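Side-chain contacts in thermostable carboxypeptidase 1 (Pyrococcus furiosus, PDB 1KA2), which removes amino acids one after another from the C-terminus of peptides with broad specificity, as a cobalt-dependent metallocarboxypeptidase of the M32 family: residues L30-E35 against R230-V235; R198-E203 against S331-E336; E299-F304 against E462-W467; L372-E377 against G415-F420. All coordinates share one frame; numbering follows the deposited sequence.

Contact 1 (L30-E35 against R230-V235)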
# COMPACT_ATOMS: atom_id res chain seq x y z
N LEU A 30 -0.73 -4.28 -2.22
CA LEU A 30 -0.02 -4.05 -3.48
C LEU A 30 -0.97 -3.75 -4.63
O LEU A 30 -0.80 -2.78 -5.35
CB LEU A 30 0.84 -5.27 -3.82
CG LEU A 30 2.33 -5.20 -3.50
CD1 LEU A 30 2.57 -4.33 -2.30
CD2 LEU A 30 2.88 -6.61 -3.29
N GLY A 31 -1.98 -4.61 -4.79
CA GLY A 31 -2.95 -4.44 -5.85
C GLY A 31 -3.76 -3.17 -5.68
O GLY A 31 -3.95 -2.41 -6.63
N TRP A 32 -4.23 -2.93 -4.47
CA TRP A 32 -5.00 -1.73 -4.20
C TRP A 32 -4.17 -0.50 -4.54
O TRP A 32 -4.62 0.41 -5.25
CB TRP A 32 -5.42 -1.68 -2.72
CG TRP A 32 -6.15 -0.43 -2.32
CD1 TRP A 32 -7.48 -0.16 -2.49
CD2 TRP A 32 -5.59 0.74 -1.70
NE1 TRP A 32 -7.78 1.09 -2.02
CE2 TRP A 32 -6.63 1.67 -1.53
CE3 TRP A 32 -4.29 1.09 -1.28
CZ2 TRP A 32 -6.43 2.93 -0.95
CZ3 TRP A 32 -4.09 2.34 -0.70
CH2 TRP A 32 -5.15 3.25 -0.54
N ASP A 33 -2.95 -0.46 -4.01
CA ASP A 33 -2.08 0.69 -4.24
C ASP A 33 -1.77 0.86 -5.72
O ASP A 33 -1.73 1.98 -6.24
CB ASP A 33 -0.79 0.56 -3.42
CG ASP A 33 0.20 1.65 -3.73
OD1 ASP A 33 1.11 1.42 -4.56
OD2 ASP A 33 0.04 2.76 -3.18
N LEU A 34 -1.56 -0.25 -6.41
CA LEU A 34 -1.29 -0.18 -7.84
C LEU A 34 -2.41 0.59 -8.54
O LEU A 34 -2.13 1.47 -9.35
CB LEU A 34 -1.13 -1.60 -8.41
CG LEU A 34 -1.36 -1.94 -9.89
CD1 LEU A 34 -1.09 -0.78 -10.80
CD2 LEU A 34 -0.49 -3.13 -10.24
N GLU A 35 -3.66 0.29 -8.19
CA GLU A 35 -4.83 0.95 -8.80
C GLU A 35 -5.09 2.38 -8.33
O GLU A 35 -5.50 3.23 -9.12
CB GLU A 35 -6.12 0.17 -8.51
CG GLU A 35 -6.28 -1.20 -9.18
CD GLU A 35 -6.20 -1.15 -10.69
OE1 GLU A 35 -6.79 -0.24 -11.32
OE2 GLU A 35 -5.56 -2.04 -11.25
N ARG A 230 -12.22 1.77 9.96
CA ARG A 230 -12.08 0.42 9.42
C ARG A 230 -12.22 0.40 7.90
O ARG A 230 -12.12 -0.65 7.28
CB ARG A 230 -13.13 -0.51 10.04
CG ARG A 230 -12.79 -0.98 11.44
CD ARG A 230 -13.92 -1.76 12.09
NE ARG A 230 -13.39 -2.94 12.76
CZ ARG A 230 -13.83 -3.41 13.92
NH1 ARG A 230 -14.81 -2.78 14.55
NH2 ARG A 230 -13.29 -4.49 14.45
N ALA A 231 -12.44 1.55 7.28
CA ALA A 231 -12.60 1.56 5.84
C ALA A 231 -12.22 2.86 5.16
O ALA A 231 -12.06 3.90 5.81
CB ALA A 231 -14.05 1.19 5.48
N ARG A 232 -12.11 2.78 3.84
CA ARG A 232 -11.76 3.93 3.02
C ARG A 232 -12.52 3.88 1.70
O ARG A 232 -12.94 2.81 1.24
CB ARG A 232 -10.26 3.92 2.66
CG ARG A 232 -9.25 4.00 3.79
CD ARG A 232 -7.87 4.25 3.18
NE ARG A 232 -7.96 5.36 2.23
CZ ARG A 232 -7.79 6.64 2.56
NH1 ARG A 232 -7.49 6.97 3.81
NH2 ARG A 232 -7.95 7.60 1.65
N LEU A 233 -12.67 5.05 1.09
CA LEU A 233 -13.29 5.20 -0.21
C LEU A 233 -12.29 6.05 -1.02
O LEU A 233 -11.90 7.14 -0.59
CB LEU A 233 -14.62 5.94 -0.13
CG LEU A 233 -15.13 6.41 -1.51
CD1 LEU A 233 -15.57 5.20 -2.33
CD2 LEU A 233 -16.29 7.39 -1.34
N ASP A 234 -11.88 5.53 -2.17
CA ASP A 234 -10.95 6.22 -3.04
C ASP A 234 -11.41 6.06 -4.48
O ASP A 234 -12.44 5.45 -4.74
CB ASP A 234 -9.55 5.64 -2.86
CG ASP A 234 -8.96 5.97 -1.50
OD1 ASP A 234 -8.66 7.15 -1.25
OD2 ASP A 234 -8.82 5.06 -0.66
N VAL A 235 -10.64 6.62 -5.41
CA VAL A 235 -10.96 6.55 -6.83
C VAL A 235 -9.95 5.64 -7.55
O VAL A 235 -8.78 5.56 -7.14
CB VAL A 235 -10.91 7.97 -7.47
CG1 VAL A 235 -11.04 7.89 -8.97
CG2 VAL A 235 -12.02 8.84 -6.89
O HOH W 1 -9.94 2.39 -1.07
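Trp32 and Asp234 bring helix 8-36 and strand 231-235 together, although the axes of the two short pieces pass no closer than 10.2 Å, at 44° between their chain directions. The closest CA atoms, those of Glu35 and Val235, are still 8.5 Å apart, so a large side chain is needed to span the gap. Trp32 does most of this: its CG lies anti to the backbone N (chi1 177°), which swings the indole off the helix toward the strand. There CZ2 comes within 3.2 Å of Asp234 OD2, the oxygen lying at the ring edge in the plane of the indole, where the C-H bonds carry slight positive charge. A water reinforces the pairing, accepting from Trp32 NE1 at 2.7 Å and donating to Asp234 OD2.

The strand is an outer member of the chain's small mixed sheet and runs parallel to strand 248-253. Arg232 and Asp234 stand two apart on it, both directed toward the helix, and form a side-on salt bridge. Arg232 NE reaches Asp234 OD2 at 3.0 Å, Arg232 NH2 reaches OD1 equally closely, and each oxygen uses its syn lone pair and lies in the plane of the guanidinium. With an alanine here instead of Asp234, Arg232 would probably lose the carboxylate that holds NE and NH2, and the bridging water its acceptor. Arg232 NH1 bonds to the carbonyl oxygen of Asn37 of the second subunit, which puts this patch at the dimer interface.

Contact 2 (R198-E203 against S331-E336)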
# COMPACT_ATOMS: atom_id res chain seq x y z
N ARG A 198 -36.44 3.87 -22.10
CA ARG A 198 -35.21 3.22 -22.51
C ARG A 198 -34.02 4.15 -22.32
O ARG A 198 -32.87 3.74 -22.48
CB ARG A 198 -35.30 2.81 -23.98
CG ARG A 198 -36.32 1.73 -24.28
CD ARG A 198 -36.07 1.19 -25.68
NE ARG A 198 -36.91 0.05 -26.03
CZ ARG A 198 -36.64 -0.78 -27.02
NH1 ARG A 198 -35.54 -0.60 -27.75
NH2 ARG A 198 -37.45 -1.79 -27.30
N GLU A 199 -34.31 5.40 -21.97
CA GLU A 199 -33.27 6.40 -21.74
C GLU A 199 -33.85 7.54 -20.91
O GLU A 199 -35.06 7.61 -20.70
CB GLU A 199 -32.76 6.95 -23.07
CG GLU A 199 -33.82 7.63 -23.89
CD GLU A 199 -33.29 8.16 -25.21
OE1 GLU A 199 -34.10 8.74 -25.97
OE2 GLU A 199 -32.08 7.99 -25.47
N HIS A 200 -32.98 8.42 -20.43
CA HIS A 200 -33.42 9.55 -19.61
C HIS A 200 -32.47 10.72 -19.83
O HIS A 200 -31.26 10.53 -20.00
CB HIS A 200 -33.42 9.15 -18.13
CG HIS A 200 -34.21 10.08 -17.26
ND1 HIS A 200 -35.57 9.93 -17.07
CD2 HIS A 200 -33.85 11.20 -16.59
CE1 HIS A 200 -36.01 10.93 -16.32
NE2 HIS A 200 -34.99 11.71 -16.02
N PRO A 201 -33.00 11.96 -19.81
CA PRO A 201 -32.13 13.13 -20.02
C PRO A 201 -31.04 13.29 -18.95
O PRO A 201 -29.99 13.88 -19.21
CB PRO A 201 -33.12 14.30 -20.06
CG PRO A 201 -34.27 13.82 -19.22
CD PRO A 201 -34.40 12.37 -19.66
N LEU A 202 -31.29 12.76 -17.75
CA LEU A 202 -30.34 12.84 -16.66
C LEU A 202 -29.01 12.14 -17.00
O LEU A 202 -27.99 12.38 -16.35
CB LEU A 202 -30.95 12.25 -15.38
CG LEU A 202 -31.88 13.19 -14.62
CD1 LEU A 202 -32.56 12.46 -13.46
CD2 LEU A 202 -31.07 14.38 -14.11
N GLU A 203 -29.03 11.29 -18.02
CA GLU A 203 -27.83 10.58 -18.45
C GLU A 203 -26.83 11.55 -19.07
O GLU A 203 -25.63 11.29 -19.07
CB GLU A 203 -28.16 9.53 -19.51
CG GLU A 203 -29.12 8.45 -19.08
CD GLU A 203 -29.13 7.29 -20.05
OE1 GLU A 203 -29.97 6.38 -19.89
OE2 GLU A 203 -28.28 7.27 -20.98
N SER A 331 -32.37 21.01 -10.26
CA SER A 331 -33.51 21.90 -10.05
C SER A 331 -34.53 21.81 -11.19
O SER A 331 -35.45 22.62 -11.28
CB SER A 331 -33.05 23.36 -9.83
OG SER A 331 -32.02 23.75 -10.72
N ASN A 332 -34.35 20.83 -12.06
CA ASN A 332 -35.24 20.64 -13.19
C ASN A 332 -35.87 19.25 -13.17
O ASN A 332 -36.63 18.89 -14.07
CB ASN A 332 -34.47 20.82 -14.50
CG ASN A 332 -34.01 22.24 -14.71
OD1 ASN A 332 -34.82 23.15 -14.84
ND2 ASN A 332 -32.69 22.44 -14.74
N TYR A 333 -35.52 18.45 -12.15
CA TYR A 333 -36.08 17.11 -12.06
C TYR A 333 -36.73 16.80 -10.72
O TYR A 333 -36.40 17.40 -9.69
CB TYR A 333 -35.01 16.05 -12.35
CG TYR A 333 -34.29 16.25 -13.66
CD1 TYR A 333 -33.19 17.11 -13.75
CD2 TYR A 333 -34.72 15.60 -14.82
CE1 TYR A 333 -32.53 17.32 -14.96
CE2 TYR A 333 -34.07 15.81 -16.04
CZ TYR A 333 -32.97 16.66 -16.10
OH TYR A 333 -32.32 16.84 -17.29
N THR A 334 -37.67 15.85 -10.74
CA THR A 334 -38.38 15.45 -9.53
C THR A 334 -37.88 14.08 -9.09
O THR A 334 -37.14 13.42 -9.82
CB THR A 334 -39.88 15.31 -9.81
OG1 THR A 334 -40.12 14.05 -10.47
CG2 THR A 334 -40.35 16.43 -10.72
N PRO A 335 -38.26 13.64 -7.88
CA PRO A 335 -37.82 12.33 -7.39
C PRO A 335 -38.28 11.15 -8.26
O PRO A 335 -37.64 10.09 -8.26
CB PRO A 335 -38.39 12.27 -5.96
CG PRO A 335 -39.49 13.28 -5.98
CD PRO A 335 -38.95 14.39 -6.82
N GLU A 336 -39.38 11.33 -9.00
CA GLU A 336 -39.87 10.27 -9.89
C GLU A 336 -38.93 10.23 -11.09
O GLU A 336 -38.65 9.16 -11.63
CB GLU A 336 -41.30 10.56 -10.37
CG GLU A 336 -42.38 9.68 -9.73
CD GLU A 336 -42.27 8.20 -10.09
OE1 GLU A 336 -42.31 7.87 -11.30
OE2 GLU A 336 -42.15 7.37 -9.17
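Tyr333 carries the contact, packing its ring against His200, Pro201 and Leu202. It follows Ser331 and Asn332, which belong to the stretch leading into helix 335-342. The CA atom of Tyr333 lies 8.5 Å from that of Leu202, and with CG anti to the carbonyl carbon (chi1 -53°) the phenol extends across this interval to the loop between helices 169-192 and 209-223. Leu202 supplies the main partner. Its CD2 sits over the centre of the tyrosine ring, 3.4 Å from the centroid and 12° off the ring normal, a nearly vertical CH-pi contact, while Leu202 CG lies 3.7 Å from Tyr333 CE2. A branched aliphatic side chain suits this place because it can set one methyl squarely on the face. Pro201 meets the ring edge instead, its CG 3.8 Å from Tyr333 CE2, and His200 NE2 comes to 4.1 Å from Tyr333 CD2.

Thr334 then takes the N-cap position of helix 335-342: its OG1 accepts a weak bond from Glu336 N. Pro335, in the first turn, fits a place where the backbone needs no N-H donor.

The contact thus has an aromatic face for aliphatic C-H groups and a polar end that looks elsewhere, since Tyr333 OH is hydrogen-bonded to Glu205 OE2. Dispersion and the weak attraction of C-H for the pi cloud therefore hold the two segments, while the phenol hydroxyl ties the tyrosine to the chain just beyond Leu202.

Contact 3 (E299-F304 against E462-W467). With MG (magnesium ion), chain B.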
# COMPACT_ATOMS: atom_id res chain seq x y z
N GLU A 299 -21.53 -11.46 -4.78
CA GLU A 299 -22.37 -10.68 -5.67
C GLU A 299 -23.83 -10.64 -5.20
O GLU A 299 -24.61 -9.82 -5.67
CB GLU A 299 -22.27 -11.21 -7.10
CG GLU A 299 -21.00 -10.73 -7.80
CD GLU A 299 -21.06 -9.27 -8.21
OE1 GLU A 299 -21.66 -8.93 -9.24
OE2 GLU A 299 -20.52 -8.41 -7.51
N SER A 300 -24.20 -11.51 -4.27
CA SER A 300 -25.58 -11.44 -3.77
C SER A 300 -25.65 -10.24 -2.81
O SER A 300 -26.70 -9.64 -2.63
CB SER A 300 -25.97 -12.73 -3.02
OG SER A 300 -25.29 -12.85 -1.78
N GLN A 301 -24.52 -9.89 -2.22
CA GLN A 301 -24.46 -8.78 -1.28
C GLN A 301 -24.36 -7.46 -2.02
O GLN A 301 -25.09 -6.51 -1.71
CB GLN A 301 -23.29 -8.95 -0.33
CG GLN A 301 -23.42 -10.20 0.51
CD GLN A 301 -24.74 -10.24 1.26
OE1 GLN A 301 -24.97 -9.45 2.18
NE2 GLN A 301 -25.62 -11.15 0.85
N SER A 302 -23.47 -7.39 -3.00
CA SER A 302 -23.30 -6.17 -3.77
C SER A 302 -24.59 -5.82 -4.51
O SER A 302 -24.99 -4.66 -4.55
CB SER A 302 -22.15 -6.31 -4.77
OG SER A 302 -22.40 -7.34 -5.71
N ARG A 303 -25.23 -6.83 -5.11
CA ARG A 303 -26.47 -6.60 -5.85
C ARG A 303 -27.63 -6.32 -4.91
O ARG A 303 -28.58 -5.63 -5.26
CB ARG A 303 -26.81 -7.79 -6.74
CG ARG A 303 -25.79 -8.05 -7.85
CD ARG A 303 -25.69 -6.87 -8.83
NE ARG A 303 -25.02 -7.28 -10.06
CZ ARG A 303 -24.70 -6.46 -11.05
NH1 ARG A 303 -24.98 -5.17 -10.98
NH2 ARG A 303 -24.11 -6.95 -12.13
N PHE A 304 -27.55 -6.86 -3.69
CA PHE A 304 -28.61 -6.60 -2.72
C PHE A 304 -28.65 -5.10 -2.47
O PHE A 304 -29.70 -4.47 -2.59
CB PHE A 304 -28.34 -7.33 -1.40
CG PHE A 304 -29.47 -7.19 -0.41
CD1 PHE A 304 -30.58 -8.04 -0.47
CD2 PHE A 304 -29.45 -6.19 0.56
CE1 PHE A 304 -31.65 -7.89 0.42
CE2 PHE A 304 -30.52 -6.04 1.46
CZ PHE A 304 -31.62 -6.89 1.38
N GLU A 462 -26.00 -12.07 10.59
CA GLU A 462 -26.42 -13.35 11.16
C GLU A 462 -26.70 -14.41 10.11
O GLU A 462 -26.35 -15.58 10.30
CB GLU A 462 -27.69 -13.17 12.00
CG GLU A 462 -27.43 -13.04 13.49
CD GLU A 462 -26.72 -14.26 14.06
OE1 GLU A 462 -27.24 -15.39 13.89
OE2 GLU A 462 -25.65 -14.07 14.68
N LYS A 463 -27.34 -14.02 9.02
CA LYS A 463 -27.67 -14.99 7.98
C LYS A 463 -26.51 -15.38 7.06
O LYS A 463 -26.30 -16.56 6.79
CB LYS A 463 -28.85 -14.48 7.13
CG LYS A 463 -30.16 -14.34 7.89
CD LYS A 463 -30.60 -15.67 8.48
CE LYS A 463 -32.06 -15.67 8.92
NZ LYS A 463 -32.33 -14.77 10.07
N ILE A 464 -25.74 -14.39 6.62
CA ILE A 464 -24.63 -14.65 5.69
C ILE A 464 -23.20 -14.37 6.16
O ILE A 464 -22.36 -15.27 6.20
CB ILE A 464 -24.82 -13.84 4.39
CG1 ILE A 464 -26.23 -14.04 3.81
CG2 ILE A 464 -23.76 -14.24 3.38
CD1 ILE A 464 -26.56 -15.47 3.46
N HIS A 465 -22.93 -13.11 6.49
CA HIS A 465 -21.60 -12.64 6.88
C HIS A 465 -20.76 -13.36 7.95
O HIS A 465 -19.66 -13.84 7.65
CB HIS A 465 -21.70 -11.15 7.25
CG HIS A 465 -22.35 -10.32 6.18
ND1 HIS A 465 -22.65 -8.98 6.36
CD2 HIS A 465 -22.76 -10.63 4.93
CE1 HIS A 465 -23.20 -8.50 5.26
NE2 HIS A 465 -23.28 -9.48 4.38
N ARG A 466 -21.25 -13.42 9.18
CA ARG A 466 -20.49 -14.04 10.26
C ARG A 466 -19.99 -15.44 9.97
O ARG A 466 -19.03 -15.90 10.58
CB ARG A 466 -21.31 -14.07 11.55
CG ARG A 466 -22.57 -14.93 11.47
CD ARG A 466 -23.21 -15.11 12.85
NE ARG A 466 -22.31 -15.85 13.74
CZ ARG A 466 -22.56 -16.12 15.02
NH1 ARG A 466 -23.70 -15.72 15.58
NH2 ARG A 466 -21.67 -16.80 15.73
N TRP A 467 -20.64 -16.12 9.02
CA TRP A 467 -20.25 -17.48 8.69
C TRP A 467 -18.97 -17.59 7.86
O TRP A 467 -18.39 -18.67 7.77
CB TRP A 467 -21.41 -18.19 7.98
CG TRP A 467 -22.66 -18.18 8.82
CD1 TRP A 467 -23.87 -17.65 8.48
CD2 TRP A 467 -22.78 -18.64 10.17
NE1 TRP A 467 -24.74 -17.74 9.54
CE2 TRP A 467 -24.09 -18.35 10.59
CE3 TRP A 467 -21.91 -19.27 11.07
CZ2 TRP A 467 -24.56 -18.66 11.87
CZ3 TRP A 467 -22.38 -19.58 12.35
CH2 TRP A 467 -23.69 -19.28 12.73
MG MG B . -19.14 -6.78 -7.55
O HOH W 2 -17.53 -5.31 -7.83
O HOH W 3 -17.57 -8.16 -8.10
O HOH W 4 -19.47 -6.86 -9.75
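A buried polar bridge, Gln301 to His465, links the metal-bearing helix 295-309 with helix 454-465 in the interior of the chain, about 12 Å from centre to centre. His465 NE2 donates to Gln301 OE1 at 2.8 Å with an N-H...O angle of 156°. The helices stand well apart here, with the CA atoms of Gln301 and Ile464 9.1 Å from each other, and the two polar side chains meet from opposite directions. The amide and imidazole planes are nearly perpendicular (88°), and the donor nitrogen lies well above the carbonyl plane, not on a lone pair. With CG anti to the carbonyl carbon (chi1 -62°) and the chain bent at chi2, the amide is carried to this spot, and its other end is fixed too: Gln301 NE2 gives a straight bond to Ser300 OG at 3.1 Å. Ile464 CG1 packs beside that nitrogen. A leucine in place of Gln301 would probably leave His465 NE2 without its acceptor in a buried setting and Ser300 OG without this donor.

Two residues before Gln301, Glu299 OE2 binds the magnesium ion at 2.1 Å; three waters and His269 and His273 of helix 261-278 complete the site. Ser302 OG donates to the same oxygen at 2.8 Å from above the carboxylate plane. Glutamate supplies the anionic ligand that follows an HEXXH pair. Glutamine, with donor and acceptor on one flat group, ties the ligand-bearing turn to helix 454-465 without adding charge beside the metal.

Contact 4 (L372-E377 against G415-F420)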
# COMPACT_ATOMS: atom_id res chain seq x y z
N LEU A 372 -19.86 -24.67 -24.90
CA LEU A 372 -19.50 -25.22 -26.21
C LEU A 372 -17.98 -25.28 -26.44
O LEU A 372 -17.46 -26.30 -26.92
CB LEU A 372 -20.13 -24.38 -27.33
CG LEU A 372 -21.57 -24.70 -27.71
CD1 LEU A 372 -22.45 -24.84 -26.46
CD2 LEU A 372 -22.09 -23.60 -28.65
N MET A 373 -17.29 -24.19 -26.12
CA MET A 373 -15.84 -24.07 -26.28
C MET A 373 -15.02 -25.15 -25.57
O MET A 373 -13.99 -25.62 -26.07
CB MET A 373 -15.38 -22.68 -25.79
CG MET A 373 -15.81 -21.51 -26.67
SD MET A 373 -16.03 -19.96 -25.77
CE MET A 373 -14.36 -19.68 -25.19
N VAL A 374 -15.47 -25.54 -24.39
CA VAL A 374 -14.78 -26.54 -23.60
C VAL A 374 -15.34 -27.96 -23.78
O VAL A 374 -14.69 -28.95 -23.42
CB VAL A 374 -14.80 -26.13 -22.12
CG1 VAL A 374 -14.06 -27.15 -21.27
CG2 VAL A 374 -14.16 -24.77 -21.99
N SER A 375 -16.54 -28.06 -24.35
CA SER A 375 -17.18 -29.36 -24.58
C SER A 375 -16.90 -29.91 -25.98
O SER A 375 -16.17 -30.89 -26.14
CB SER A 375 -18.70 -29.27 -24.43
OG SER A 375 -19.06 -28.94 -23.11
N GLU A 376 -17.51 -29.30 -26.98
CA GLU A 376 -17.34 -29.74 -28.35
C GLU A 376 -16.04 -29.14 -28.88
O GLU A 376 -15.29 -28.50 -28.13
CB GLU A 376 -18.52 -29.27 -29.20
CG GLU A 376 -18.94 -30.26 -30.27
CD GLU A 376 -19.54 -31.52 -29.67
OE1 GLU A 376 -19.83 -32.47 -30.44
OE2 GLU A 376 -19.73 -31.56 -28.43
N GLU A 377 -15.74 -29.35 -30.16
CA GLU A 377 -14.52 -28.79 -30.75
C GLU A 377 -14.91 -27.47 -31.41
O GLU A 377 -15.05 -27.38 -32.63
CB GLU A 377 -13.92 -29.76 -31.77
CG GLU A 377 -12.91 -29.17 -32.76
CD GLU A 377 -11.75 -28.45 -32.09
OE1 GLU A 377 -11.06 -29.08 -31.25
OE2 GLU A 377 -11.53 -27.26 -32.40
N GLY A 415 -8.22 -15.78 -19.29
CA GLY A 415 -8.37 -17.20 -19.08
C GLY A 415 -9.47 -17.50 -18.08
O GLY A 415 -9.59 -18.62 -17.59
N SER A 416 -10.27 -16.49 -17.75
CA SER A 416 -11.35 -16.72 -16.79
C SER A 416 -12.57 -17.32 -17.49
O SER A 416 -13.53 -16.64 -17.79
CB SER A 416 -11.73 -15.41 -16.10
OG SER A 416 -10.60 -14.89 -15.44
N ILE A 417 -12.50 -18.62 -17.76
CA ILE A 417 -13.57 -19.35 -18.43
C ILE A 417 -14.33 -20.12 -17.32
O ILE A 417 -13.72 -20.91 -16.59
CB ILE A 417 -12.99 -20.36 -19.43
CG1 ILE A 417 -12.19 -19.60 -20.50
CG2 ILE A 417 -14.09 -21.20 -20.03
CD1 ILE A 417 -13.02 -18.82 -21.43
N GLY A 418 -15.64 -19.92 -17.21
CA GLY A 418 -16.41 -20.60 -16.16
C GLY A 418 -16.63 -19.62 -15.01
O GLY A 418 -17.09 -20.01 -13.92
N TYR A 419 -16.32 -18.35 -15.26
CA TYR A 419 -16.45 -17.28 -14.27
C TYR A 419 -17.76 -16.48 -14.40
O TYR A 419 -18.44 -16.22 -13.40
CB TYR A 419 -15.24 -16.34 -14.43
CG TYR A 419 -15.18 -15.19 -13.44
CD1 TYR A 419 -14.17 -15.13 -12.47
CD2 TYR A 419 -16.09 -14.15 -13.51
CE1 TYR A 419 -14.07 -14.05 -11.62
CE2 TYR A 419 -16.00 -13.07 -12.66
CZ TYR A 419 -14.99 -13.02 -11.73
OH TYR A 419 -14.91 -11.93 -10.92
N PHE A 420 -18.11 -16.09 -15.62
CA PHE A 420 -19.32 -15.31 -15.86
C PHE A 420 -20.60 -15.71 -15.11
O PHE A 420 -21.29 -14.84 -14.58
CB PHE A 420 -19.62 -15.26 -17.37
CG PHE A 420 -18.83 -14.22 -18.11
CD1 PHE A 420 -18.08 -14.56 -19.23
CD2 PHE A 420 -18.82 -12.89 -17.68
CE1 PHE A 420 -17.32 -13.61 -19.91
CE2 PHE A 420 -18.06 -11.92 -18.37
CZ PHE A 420 -17.31 -12.28 -19.48
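Ile417 is the apolar side chain that meets helix 359-375, touching Met373 and Val374 near the C-terminal end of that helix. The cross-contact is entirely methyl to methyl. Ile417 CD1 lies 4.1 Å from Met373 CE, and Ile417 CG2 lies 4.1 Å from Val374 CG2, so the two arms of the isoleucine serve two neighbouring helix residues. CG1 of Ile417 is anti to its carbonyl carbon (chi1 -61°) while CG2 is anti to the backbone N, and this divergence lets one beta-branched residue reach both. Methionine, flexible and bent at chi3 (64°), brings its CE across Ile417 at about a right angle; valine, short and rigid, slides alongside. Leu159 of helix 155-163 packs on both Val374 and Ile417, extending the apolar cluster.

Backbone conformation accounts for the neighbouring glycines. Gly415 and Gly418 have positive phi, at which a CB would be jammed against the preceding carbonyl oxygen. Polar bonding lies beside the methyl contact: Gly418 N donates to Glu370 OE1 on the same helix.

Gly415 ends helix 411-414 in a Schellman motif, Ser416 follows at the centre of an inverse gamma turn, and the arrangement is that of a helix-to-helix loop pressing one hydrophobic residue onto an adjacent helix of this largely helical fold.

From the N terminus, helix 8-36 supplies the first half of contact 1, and the chain passes through a long, mostly helical stretch before strand 231-235 closes it. Contact 2 opens within that loop, at 198-203, and closes only at 331-336, so the two cross. Contact 3 opens at 299-304, before contact 2 is complete, and therefore crosses it as well; it closes at 462-467 near the C-terminal part. Contact 4, 372-377 with 415-420, falls wholly between the halves of contact 3. Together they join the N-terminal helix to the small sheet, the loop before helix 209-223 to the start of helix 335-342, the metal-bearing helix to helix 454-465, and helix 359-375 to the loop before helix 421-440.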